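PDB 3LIC: sensor protein from Shewanella oneidensis, which probably senses extracellular signals with its PDC-fold domain and controls its own histidine kinase activity in two-component signalling. Local coordinates for residues S233-S245 with V256-S268. Numbering follows the deposited sequence.
Sequences SFVDDKGTVYLAS and VVVMVPKHELFAS
L243 and V260 form an antiparallel hydrogen-bonded pair, with V260 N 3.1 Å from L243 O and the return bond from L243 N to V260 O; S245 and V258 form another, and the strand axes run antiparallel at 158°. At the end of the ladder K262 N meets V241 O at 2.8 Å in a nearly straight bond (177°), tying the helix start, with P261 at the N-cap position, to the hairpin.

Aromatic contacts lie on the sheet face bearing A244 and selenomethionine M259. The Y242 ring runs alongside P261, with Y242 CE1 3.6 Å from P261 CG, and P261 CA makes an off-centre CH-pi contact 4.3 Å from the Y242 ring centroid. With CG between the backbone N and the carbonyl carbon (chi1 67°), M259 places its SE at the edge of the F234 ring, 3.8 Å from F234 CZ, and above the Y242 face, 5.4 Å from that ring's centroid: two Met-aromatic contacts. F234 also stacks on F220 of helix 218-226. Replacing Y242 by alanine would keep CB over the F234 ring but would probably open a gap beside P261 and M259 CG and lose the weak bond from Y242 OH to D236 OD2.

On the face bearing L243, V258 and V260, L243 packs against the helix: L243 CB touches L265 CD1 at 3.8 Å, and L243 CD1 meets K262 CD at 3.7 Å.

The chemistry implies a largely apolar, backbone-bonded junction that probably couples the second, probably membrane-proximal, PDC-type sheet to helix 262-268, which likely leads toward the membrane.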
ATOM      1  N   SER A 233       5.716  17.923 -17.512  1.00 28.49           N
ATOM      2  CA  SER A 233       4.562  18.587 -16.984  1.00 30.72           C
ATOM      3  C   SER A 233       3.271  17.978 -17.488  1.00 32.56           C
ATOM      4  O   SER A 233       3.259  16.963 -18.228  1.00 31.38           O
ATOM      5  CB  SER A 233       4.577  20.090 -17.245  1.00 30.42           C
ATOM      6  OG  SER A 233       4.743  20.300 -18.601  1.00 29.81           O
ATOM      7  N   PHE A 234       2.183  18.580 -17.008  1.00 34.72           N
ATOM      8  CA  PHE A 234       0.848  18.100 -17.306  1.00 38.26           C
ATOM      9  C   PHE A 234      -0.169  19.079 -16.766  1.00 39.24           C
ATOM     10  O   PHE A 234       0.206  19.941 -15.965  1.00 38.95           O
ATOM     11  CB  PHE A 234       0.637  16.674 -16.773  1.00 37.09           C
ATOM     12  CG  PHE A 234       0.252  16.614 -15.351  1.00 39.35           C
ATOM     13  CD1 PHE A 234      -1.062  16.847 -14.969  1.00 38.77           C
ATOM     14  CD2 PHE A 234       1.182  16.281 -14.384  1.00 39.49           C
ATOM     15  CE1 PHE A 234      -1.435  16.761 -13.652  1.00 37.87           C
ATOM     16  CE2 PHE A 234       0.812  16.209 -13.078  1.00 38.87           C
ATOM     17  CZ  PHE A 234      -0.506  16.447 -12.711  1.00 38.49           C
ATOM     18  N   VAL A 235      -1.406  18.995 -17.277  1.00 41.39           N
ATOM     19  CA  VAL A 235      -2.568  19.731 -16.724  1.00 43.49           C
ATOM     20  C   VAL A 235      -3.597  18.789 -16.044  1.00 44.33           C
ATOM     21  O   VAL A 235      -3.776  17.617 -16.450  1.00 44.22           O
ATOM     22  CB  VAL A 235      -3.304  20.612 -17.793  1.00 43.63           C
ATOM     23  CG1 VAL A 235      -2.310  21.407 -18.606  1.00 44.57           C
ATOM     24  CG2 VAL A 235      -4.155  19.747 -18.705  1.00 44.69           C
ATOM     25  N   ASP A 236      -4.260  19.293 -15.005  1.00 45.72           N
ATOM     26  CA  ASP A 236      -5.354  18.538 -14.395  1.00 47.38           C
ATOM     27  C   ASP A 236      -6.653  19.016 -15.036  1.00 49.22           C
ATOM     28  O   ASP A 236      -6.612  19.841 -15.973  1.00 49.78           O
ATOM     29  CB  ASP A 236      -5.378  18.671 -12.865  1.00 46.39           C
ATOM     30  CG  ASP A 236      -5.729  20.080 -12.384  1.00 46.59           C
ATOM     31  OD1 ASP A 236      -6.023  21.024 -13.178  1.00 44.97           O
ATOM     32  OD2 ASP A 236      -5.685  20.244 -11.156  1.00 48.63           O
ATOM     33  N   ASP A 237      -7.794  18.526 -14.526  1.00 50.73           N
ATOM     34  CA  ASP A 237      -9.126  18.896 -15.050  1.00 51.51           C
ATOM     35  C   ASP A 237      -9.450  20.412 -15.007  1.00 51.45           C
ATOM     36  O   ASP A 237     -10.142  20.927 -15.898  1.00 52.31           O
ATOM     37  CB  ASP A 237     -10.199  18.072 -14.336  1.00 52.06           C
ATOM     38  CG  ASP A 237      -9.724  16.639 -14.041  1.00 55.62           C
ATOM     39  OD1 ASP A 237      -9.050  16.056 -14.933  1.00 57.42           O
ATOM     40  OD2 ASP A 237     -10.003  16.097 -12.926  1.00 58.17           O
ATOM     41  N   LYS A 238      -8.970  21.137 -13.998  1.00 50.15           N
ATOM     42  CA  LYS A 238      -9.278  22.563 -13.919  1.00 49.22           C
ATOM     43  C   LYS A 238      -8.338  23.365 -14.787  1.00 48.15           C
ATOM     44  O   LYS A 238      -8.418  24.605 -14.846  1.00 47.41           O
ATOM     45  CB  LYS A 238      -9.218  23.068 -12.480  1.00 50.07           C
ATOM     46  CG  LYS A 238     -10.361  22.539 -11.569  1.00 52.85           C
ATOM     47  CD  LYS A 238      -9.976  21.259 -10.730  1.00 55.91           C
ATOM     48  CE  LYS A 238     -10.656  21.256  -9.319  1.00 55.92           C
ATOM     49  NZ  LYS A 238     -12.131  21.583  -9.324  1.00 54.32           N
ATOM     50  N   GLY A 239      -7.424  22.649 -15.450  1.00 46.59           N
ATOM     51  CA  GLY A 239      -6.467  23.286 -16.342  1.00 43.67           C
ATOM     52  C   GLY A 239      -5.292  23.914 -15.609  1.00 42.39           C
ATOM     53  O   GLY A 239      -4.637  24.823 -16.127  1.00 41.75           O
ATOM     54  N   THR A 240      -5.006  23.437 -14.400  1.00 40.47           N
ATOM     55  CA  THR A 240      -3.769  23.857 -13.739  1.00 39.02           C
ATOM     56  C   THR A 240      -2.573  23.036 -14.276  1.00 36.61           C
ATOM     57  O   THR A 240      -2.637  21.799 -14.342  1.00 36.41           O
ATOM     58  CB  THR A 240      -3.874  23.694 -12.210  1.00 39.98           C
ATOM     59  OG1 THR A 240      -5.090  24.297 -11.765  1.00 40.86           O
ATOM     60  CG2 THR A 240      -2.642  24.317 -11.476  1.00 39.69           C
ATOM     61  N   VAL A 241      -1.500  23.727 -14.670  1.00 33.60           N
ATOM     62  CA  VAL A 241      -0.254  23.063 -15.109  1.00 30.53           C
ATOM     63  C   VAL A 241       0.647  22.694 -13.921  1.00 28.24           C
ATOM     64  O   VAL A 241       0.918  23.549 -13.058  1.00 28.47           O
ATOM     65  CB  VAL A 241       0.566  24.001 -16.053  1.00 31.07           C
ATOM     66  CG1 VAL A 241       1.701  23.229 -16.751  1.00 25.01           C
ATOM     67  CG2 VAL A 241      -0.357  24.583 -17.091  1.00 31.98           C
ATOM     68  N   TYR A 242       1.105  21.445 -13.885  1.00 25.54           N
ATOM     69  CA  TYR A 242       2.041  20.970 -12.869  1.00 23.73           C
ATOM     70  C   TYR A 242       3.368  20.657 -13.529  1.00 22.83           C
ATOM     71  O   TYR A 242       3.392  20.212 -14.663  1.00 21.58           O
ATOM     72  CB  TYR A 242       1.524  19.678 -12.231  1.00 23.37           C
ATOM     73  CG  TYR A 242       0.317  19.875 -11.371  1.00 25.22           C
ATOM     74  CD1 TYR A 242       0.423  19.910  -9.981  1.00 28.98           C
ATOM     75  CD2 TYR A 242      -0.923  20.016 -11.937  1.00 24.66           C
ATOM     76  CE1 TYR A 242      -0.697  20.103  -9.178  1.00 31.00           C
ATOM     77  CE2 TYR A 242      -2.016  20.207 -11.177  1.00 30.22           C
ATOM     78  CZ  TYR A 242      -1.912  20.247  -9.799  1.00 31.48           C
ATOM     79  OH  TYR A 242      -3.053  20.421  -9.062  1.00 34.85           O
ATOM     80  N   LEU A 243       4.459  20.822 -12.795  1.00 21.37           N
ATOM     81  CA  LEU A 243       5.688  20.153 -13.126  1.00 21.81           C
ATOM     82  C   LEU A 243       5.759  18.898 -12.242  1.00 21.03           C
ATOM     83  O   LEU A 243       5.393  18.951 -11.055  1.00 21.35           O
ATOM     84  CB  LEU A 243       6.886  21.108 -12.881  1.00 22.35           C
ATOM     85  CG  LEU A 243       7.360  21.993 -14.065  1.00 25.21           C
ATOM     86  CD1 LEU A 243       6.251  22.651 -14.827  1.00 22.63           C
ATOM     87  CD2 LEU A 243       8.381  23.007 -13.569  1.00 25.09           C
ATOM     88  N   ALA A 244       6.189  17.770 -12.807  1.00 20.14           N
ATOM     89  CA  ALA A 244       6.105  16.464 -12.100  1.00 18.96           C
ATOM     90  C   ALA A 244       7.378  15.685 -12.309  1.00 19.49           C
ATOM     91  O   ALA A 244       8.070  15.834 -13.341  1.00 20.22           O
ATOM     92  CB  ALA A 244       4.954  15.660 -12.598  1.00 17.10           C
ATOM     93  N   SER A 245       7.699  14.868 -11.330  1.00 18.98           N
ATOM     94  CA  SER A 245       8.838  14.016 -11.420  1.00 19.53           C
ATOM     95  C   SER A 245       8.417  12.651 -10.947  1.00 20.32           C
ATOM     96  O   SER A 245       7.820  12.521  -9.879  1.00 21.42           O
ATOM     97  CB  SER A 245       9.960  14.560 -10.552  1.00 18.75           C
ATOM     98  OG  SER A 245      11.074  13.733 -10.617  1.00 19.01           O
ATOM     99  N   VAL A 256       6.575   6.688  -7.722  1.00 20.36           N
ATOM    100  CA  VAL A 256       6.184   7.779  -6.889  1.00 19.25           C
ATOM    101  C   VAL A 256       6.233   8.948  -7.801  1.00 19.45           C
ATOM    102  O   VAL A 256       7.225   9.123  -8.510  1.00 19.51           O
ATOM    103  CB  VAL A 256       7.185   7.974  -5.763  1.00 19.90           C
ATOM    104  CG1 VAL A 256       6.986   9.336  -5.102  1.00 16.55           C
ATOM    105  CG2 VAL A 256       7.008   6.823  -4.731  1.00 19.78           C
ATOM    106  N   VAL A 257       5.158   9.725  -7.821  1.00 19.10           N
ATOM    107  CA  VAL A 257       5.123  10.950  -8.607  1.00 19.83           C
ATOM    108  C   VAL A 257       5.027  12.160  -7.677  1.00 20.20           C
ATOM    109  O   VAL A 257       4.115  12.234  -6.868  1.00 19.91           O
ATOM    110  CB  VAL A 257       3.881  10.976  -9.515  1.00 20.03           C
ATOM    111  CG1 VAL A 257       3.881  12.252 -10.408  1.00 20.97           C
ATOM    112  CG2 VAL A 257       3.790   9.685 -10.340  1.00 20.05           C
ATOM    113  N   VAL A 258       5.972  13.085  -7.782  1.00 20.59           N
ATOM    114  CA  VAL A 258       5.880  14.379  -7.071  1.00 21.93           C
ATOM    115  C   VAL A 258       5.538  15.472  -8.099  1.00 22.40           C
ATOM    116  O   VAL A 258       6.176  15.594  -9.135  1.00 23.00           O
ATOM    117  CB  VAL A 258       7.222  14.751  -6.391  1.00 22.05           C
ATOM    118  CG1 VAL A 258       7.096  16.109  -5.647  1.00 22.28           C
ATOM    119  CG2 VAL A 258       7.687  13.611  -5.429  1.00 22.34           C
HETATM  120  N   MSE A 259       4.514  16.248  -7.823  1.00 23.96           N
HETATM  121  CA  MSE A 259       4.015  17.241  -8.769  1.00 24.97           C
HETATM  122  C   MSE A 259       3.609  18.443  -7.946  1.00 24.33           C
HETATM  123  O   MSE A 259       3.003  18.274  -6.879  1.00 23.95           O
HETATM  124  CB  MSE A 259       2.821  16.695  -9.524  1.00 24.89           C
HETATM  125  CG  MSE A 259       1.641  16.496  -8.661  1.00 33.42           C
HETATM  126 SE   MSE A 259       0.488  15.012  -9.281  1.00 58.37          SE
HETATM  127  CE  MSE A 259       1.176  13.649  -8.085  1.00 51.66           C
ATOM    128  N   VAL A 260       3.958  19.647  -8.417  1.00 24.13           N
ATOM    129  CA  VAL A 260       3.554  20.893  -7.752  1.00 23.17           C
ATOM    130  C   VAL A 260       3.046  21.865  -8.829  1.00 22.84           C
ATOM    131  O   VAL A 260       3.569  21.895  -9.943  1.00 22.09           O
ATOM    132  CB  VAL A 260       4.745  21.507  -6.985  1.00 24.58           C
ATOM    133  CG1 VAL A 260       4.332  22.764  -6.146  1.00 23.40           C
ATOM    134  CG2 VAL A 260       5.439  20.446  -6.120  1.00 22.47           C
ATOM    135  N   PRO A 261       1.982  22.619  -8.534  1.00 23.15           N
ATOM    136  CA  PRO A 261       1.538  23.530  -9.621  1.00 23.04           C
ATOM    137  C   PRO A 261       2.680  24.438 -10.045  1.00 22.95           C
ATOM    138  O   PRO A 261       3.468  24.877  -9.214  1.00 22.33           O
ATOM    139  CB  PRO A 261       0.423  24.343  -8.994  1.00 23.06           C
ATOM    140  CG  PRO A 261      -0.132  23.361  -7.819  1.00 23.92           C
ATOM    141  CD  PRO A 261       1.095  22.624  -7.339  1.00 22.31           C
ATOM    142  N   LYS A 262       2.800  24.666 -11.349  1.00 22.78           N
ATOM    143  CA  LYS A 262       3.863  25.504 -11.867  1.00 23.68           C
ATOM    144  C   LYS A 262       3.874  26.948 -11.304  1.00 22.53           C
ATOM    145  O   LYS A 262       4.951  27.482 -11.020  1.00 21.81           O
ATOM    146  CB  LYS A 262       3.792  25.548 -13.408  1.00 23.34           C
ATOM    147  CG  LYS A 262       4.980  26.264 -13.980  1.00 27.16           C
ATOM    148  CD  LYS A 262       5.040  26.099 -15.496  1.00 38.15           C
ATOM    149  CE  LYS A 262       4.142  27.151 -16.184  1.00 43.27           C
ATOM    150  NZ  LYS A 262       4.002  26.971 -17.675  1.00 46.91           N
ATOM    151  N   HIS A 263       2.712  27.605 -11.184  1.00 23.11           N
ATOM    152  CA  HIS A 263       2.635  28.996 -10.665  0.50 23.23           C
ATOM    153  C   HIS A 263       3.359  29.102  -9.337  1.00 24.21           C
ATOM    154  O   HIS A 263       4.156  30.016  -9.077  1.00 24.79           O
ATOM    155  CB  HIS A 263       1.156  29.496 -10.524  0.50 22.80           C
ATOM    156  CG  HIS A 263       0.244  28.634  -9.673  0.50 20.29           C
ATOM    157  ND1 HIS A 263       0.253  28.661  -8.288  0.50 16.23           N
ATOM    158  CD2 HIS A 263      -0.781  27.809 -10.020  0.50 16.85           C
ATOM    159  CE1 HIS A 263      -0.682  27.858  -7.820  0.50 12.46           C
ATOM    160  NE2 HIS A 263      -1.325  27.328  -8.846  0.50 16.44           N
ATOM    161  N   GLU A 264       3.041  28.127  -8.492  1.00 24.41           N
ATOM    162  CA  GLU A 264       3.565  28.019  -7.139  1.00 26.03           C
ATOM    163  C   GLU A 264       5.053  27.685  -7.170  1.00 26.35           C
ATOM    164  O   GLU A 264       5.827  28.265  -6.419  1.00 25.93           O
ATOM    165  CB  GLU A 264       2.790  26.931  -6.358  1.00 25.38           C
ATOM    166  CG  GLU A 264       3.549  26.416  -5.169  1.00 30.16           C
ATOM    167  CD  GLU A 264       2.809  25.316  -4.357  1.00 33.99           C
ATOM    168  OE1 GLU A 264       1.610  25.008  -4.619  1.00 31.06           O
ATOM    169  OE2 GLU A 264       3.459  24.803  -3.422  1.00 33.91           O
ATOM    170  N   LEU A 265       5.476  26.761  -8.025  1.00 26.48           N
ATOM    171  CA  LEU A 265       6.918  26.491  -8.048  1.00 28.06           C
ATOM    172  C   LEU A 265       7.699  27.759  -8.463  1.00 29.22           C
ATOM    173  O   LEU A 265       8.714  28.110  -7.803  1.00 26.94           O
ATOM    174  CB  LEU A 265       7.291  25.297  -8.936  1.00 27.24           C
ATOM    175  CG  LEU A 265       6.901  23.923  -8.409  1.00 29.09           C
ATOM    176  CD1 LEU A 265       7.149  22.862  -9.496  1.00 31.15           C
ATOM    177  CD2 LEU A 265       7.721  23.631  -7.131  1.00 26.65           C
ATOM    178  N   PHE A 266       7.237  28.425  -9.548  1.00 29.88           N
ATOM    179  CA  PHE A 266       7.861  29.715  -9.968  1.00 31.70           C
ATOM    180  C   PHE A 266       7.769  30.806  -8.884  1.00 31.95           C
ATOM    181  O   PHE A 266       8.766  31.411  -8.537  1.00 31.09           O
ATOM    182  CB  PHE A 266       7.339  30.204 -11.332  1.00 31.92           C
ATOM    183  CG  PHE A 266       7.899  29.422 -12.497  1.00 35.51           C
ATOM    184  CD1 PHE A 266       7.540  28.095 -12.706  1.00 36.11           C
ATOM    185  CD2 PHE A 266       8.827  29.999 -13.373  1.00 39.30           C
ATOM    186  CE1 PHE A 266       8.068  27.344 -13.790  1.00 38.59           C
ATOM    187  CE2 PHE A 266       9.364  29.238 -14.479  1.00 40.96           C
ATOM    188  CZ  PHE A 266       8.993  27.922 -14.672  1.00 37.79           C
ATOM    189  N   ALA A 267       6.592  31.024  -8.296  1.00 33.76           N
ATOM    190  CA  ALA A 267       6.513  32.021  -7.199  1.00 34.84           C
ATOM    191  C   ALA A 267       7.618  31.870  -6.103  1.00 36.81           C
ATOM    192  O   ALA A 267       8.275  32.882  -5.799  1.00 36.60           O
ATOM    193  CB  ALA A 267       5.122  32.083  -6.588  1.00 34.12           C
ATOM    194  N   SER A 268       7.837  30.665  -5.516  1.00 38.03           N
ATOM    195  CA  SER A 268       8.892  30.516  -4.472  1.00 40.29           C
ATOM    196  C   SER A 268      10.246  30.833  -5.023  1.00 41.15           C
ATOM    197  O   SER A 268      10.850  31.815  -4.627  1.00 42.03           O
ATOM    198  CB  SER A 268       9.008  29.122  -3.831  1.00 39.83           C
ATOM    199  OG  SER A 268       7.747  28.637  -3.492  1.00 44.31           O
TER